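Side-chain contact in uncharacterized protein (Bacteroides ovatus, PDB 4FS7), which is of unknown function but, as an extracellular protein built of BspA-type leucine-rich repeats, probably binds other proteins: residues A[2-5]-A[10-13]. Sequence-based numbering, arbitrary orientation.
Sequences YDFV and TYNF
F4 and Y11 face each other as a hydrogen-bonded pair of the N-terminal beta hairpin, where a classic beta bulge sets both D3 and F4 against Y11. The bulge shows how one carbonyl can serve two successive amides: Y11 O accepts from D3 N at 2.9 Å and from F4 N at 3.2 Å, while Y11 N returns a bond to F4 O. On the face carrying F4, Y11 and F13, the aromatic side chains gather. With CG between its backbone N and carbonyl carbon (chi1 65°), F4 lays one face of its ring over Y11 CB, 3.9 Å from the ring centroid, in a CH-pi contact. The two ring planes differ by only 21° but are slid apart and barely overlap. The F13 side chain runs at about a right angle to that of F4, yet their ring planes differ by 40°, an oblique meeting with F4 CE1 to F13 CE1 at 3.6 Å. Y52 stacks on F4, and V20 of strand 19-25 and V50 of strand 49-52 add apolar side chains against F4 and Y11. Replacing F4 with alanine would probably open a gap between Y11 CB and F13 and leave Y52 without its stacking partner. On the opposite face of the hairpin, the one carrying V5 and T10, T10 CG2 lies over one face of the Y2 ring, 4.0 Å from its centroid, and also touches V5 CG2. N12 OD1 receives only a weak bond from D3 N; its firmer partner is S23. From within the bulge, the D3 carboxylate reaches the backbone of the partner strand: D3 OD2 accepts F13 N at 2.8 Å through its anti lone pair, and a water donates to both D3 OD2 and F13 O.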
ATOM      1  N   TYR A   2     -34.474  19.730   7.922  1.00 26.63           N
ATOM      2  CA  TYR A   2     -35.184  18.606   8.655  1.00 24.99           C
ATOM      3  C   TYR A   2     -36.705  18.778   8.695  1.00 23.73           C
ATOM      4  O   TYR A   2     -37.220  19.862   8.421  1.00 26.32           O
ATOM      5  CB  TYR A   2     -34.678  18.473  10.088  1.00 23.99           C
ATOM      6  CG  TYR A   2     -34.783  19.731  10.915  1.00 23.51           C
ATOM      7  CD1 TYR A   2     -35.953  20.042  11.592  1.00 26.49           C
ATOM      8  CD2 TYR A   2     -33.719  20.621  11.019  1.00 25.09           C
ATOM      9  CE1 TYR A   2     -36.060  21.200  12.350  1.00 26.38           C
ATOM     10  CE2 TYR A   2     -33.822  21.792  11.789  1.00 28.26           C
ATOM     11  CZ  TYR A   2     -34.998  22.062  12.454  1.00 30.09           C
ATOM     12  OH  TYR A   2     -35.120  23.218  13.209  1.00 33.01           O
ATOM     13  N   ASP A   3     -37.429  17.708   9.032  1.00 23.46           N
ATOM     14  CA  ASP A   3     -38.903  17.746   9.139  1.00 21.66           C
ATOM     15  C   ASP A   3     -39.391  18.087  10.550  1.00 22.04           C
ATOM     16  O   ASP A   3     -40.352  18.870  10.712  1.00 26.30           O
ATOM     17  CB  ASP A   3     -39.569  16.469   8.604  1.00 21.80           C
ATOM     18  CG  ASP A   3     -39.340  16.250   7.109  1.00 24.69           C
ATOM     19  OD1 ASP A   3     -39.451  17.225   6.316  1.00 32.64           O
ATOM     20  OD2 ASP A   3     -39.118  15.111   6.680  1.00 26.10           O
ATOM     21  N   PHE A   4     -38.777  17.515  11.578  1.00 20.63           N
ATOM     22  CA  PHE A   4     -39.077  17.891  12.965  1.00 19.69           C
ATOM     23  C   PHE A   4     -37.926  17.543  13.894  1.00 18.22           C
ATOM     24  O   PHE A   4     -36.975  16.882  13.466  1.00 19.85           O
ATOM     25  CB  PHE A   4     -40.402  17.248  13.427  1.00 19.24           C
ATOM     26  CG  PHE A   4     -40.367  15.739  13.487  1.00 16.86           C
ATOM     27  CD1 PHE A   4     -40.630  14.984  12.389  1.00 17.21           C
ATOM     28  CD2 PHE A   4     -40.099  15.105  14.682  1.00 18.58           C
ATOM     29  CE1 PHE A   4     -40.596  13.592  12.463  1.00 17.11           C
ATOM     30  CE2 PHE A   4     -40.062  13.721  14.758  1.00 16.06           C
ATOM     31  CZ  PHE A   4     -40.319  12.975  13.652  1.00 15.45           C
ATOM     32  N   VAL A   5     -38.020  18.015  15.141  1.00 17.79           N
ATOM     33  CA  VAL A   5     -37.004  17.876  16.188  1.00 19.33           C
ATOM     34  C   VAL A   5     -37.649  17.269  17.421  1.00 20.61           C
ATOM     35  O   VAL A   5     -38.767  17.658  17.787  1.00 23.68           O
ATOM     36  CB  VAL A   5     -36.407  19.247  16.590  1.00 22.57           C
ATOM     37  CG1 VAL A   5     -35.263  19.092  17.590  1.00 25.06           C
ATOM     38  CG2 VAL A   5     -36.000  20.062  15.343  1.00 26.75           C
ATOM     39  N   THR A  10     -32.753  15.812  15.178  1.00 16.04           N
ATOM     40  CA  THR A  10     -33.635  16.141  14.076  1.00 15.82           C
ATOM     41  C   THR A  10     -33.922  14.909  13.211  1.00 16.70           C
ATOM     42  O   THR A  10     -33.076  14.015  13.097  1.00 15.26           O
ATOM     43  CB  THR A  10     -33.131  17.323  13.200  1.00 17.75           C
ATOM     44  OG1 THR A  10     -32.016  16.896  12.373  1.00 18.43           O
ATOM     45  CG2 THR A  10     -32.727  18.481  14.075  1.00 20.30           C
ATOM     46  N   TYR A  11     -35.106  14.893  12.597  1.00 14.93           N
ATOM     47  CA  TYR A  11     -35.649  13.766  11.882  1.00 14.63           C
ATOM     48  C   TYR A  11     -36.212  14.197  10.558  1.00 15.40           C
ATOM     49  O   TYR A  11     -36.793  15.304  10.439  1.00 18.03           O
ATOM     50  CB  TYR A  11     -36.751  13.059  12.700  1.00 14.37           C
ATOM     51  CG  TYR A  11     -36.255  12.521  14.027  1.00 13.16           C
ATOM     52  CD1 TYR A  11     -35.710  11.233  14.080  1.00 13.76           C
ATOM     53  CD2 TYR A  11     -36.248  13.277  15.189  1.00 14.61           C
ATOM     54  CE1 TYR A  11     -35.220  10.723  15.245  1.00 12.97           C
ATOM     55  CE2 TYR A  11     -35.794  12.754  16.373  1.00 14.29           C
ATOM     56  CZ  TYR A  11     -35.216  11.476  16.388  1.00 13.79           C
ATOM     57  OH  TYR A  11     -34.723  10.997  17.594  1.00 14.78           O
ATOM     58  N   ASN A  12     -36.101  13.307   9.590  1.00 16.05           N
ATOM     59  CA  ASN A  12     -36.777  13.416   8.317  1.00 16.74           C
ATOM     60  C   ASN A  12     -37.690  12.206   8.094  1.00 17.13           C
ATOM     61  O   ASN A  12     -37.309  11.077   8.387  1.00 17.33           O
ATOM     62  CB  ASN A  12     -35.806  13.497   7.133  1.00 17.47           C
ATOM     63  CG  ASN A  12     -34.957  14.739   7.131  1.00 21.65           C
ATOM     64  OD1 ASN A  12     -35.104  15.621   7.950  1.00 26.82           O
ATOM     65  ND2 ASN A  12     -33.958  14.747   6.250  1.00 30.96           N
ATOM     66  N   PHE A  13     -38.880  12.438   7.564  1.00 19.74           N
ATOM     67  CA  PHE A  13     -39.732  11.328   7.145  1.00 20.59           C
ATOM     68  C   PHE A  13     -39.078  10.545   6.009  1.00 22.90           C
ATOM     69  O   PHE A  13     -38.424  11.136   5.117  1.00 25.52           O
ATOM     70  CB  PHE A  13     -41.126  11.811   6.725  1.00 22.38           C
ATOM     71  CG  PHE A  13     -41.842  12.539   7.812  1.00 21.09           C
ATOM     72  CD1 PHE A  13     -42.264  11.861   8.938  1.00 20.46           C
ATOM     73  CD2 PHE A  13     -42.050  13.897   7.739  1.00 23.24           C
ATOM     74  CE1 PHE A  13     -42.893  12.510   9.979  1.00 21.84           C
ATOM     75  CE2 PHE A  13     -42.677  14.572   8.772  1.00 22.69           C
ATOM     76  CZ  PHE A  13     -43.099  13.870   9.912  1.00 22.05           C
TER
HETATM   77  O   HOH W   1     -38.297  13.855   4.404  1.00 35.20           O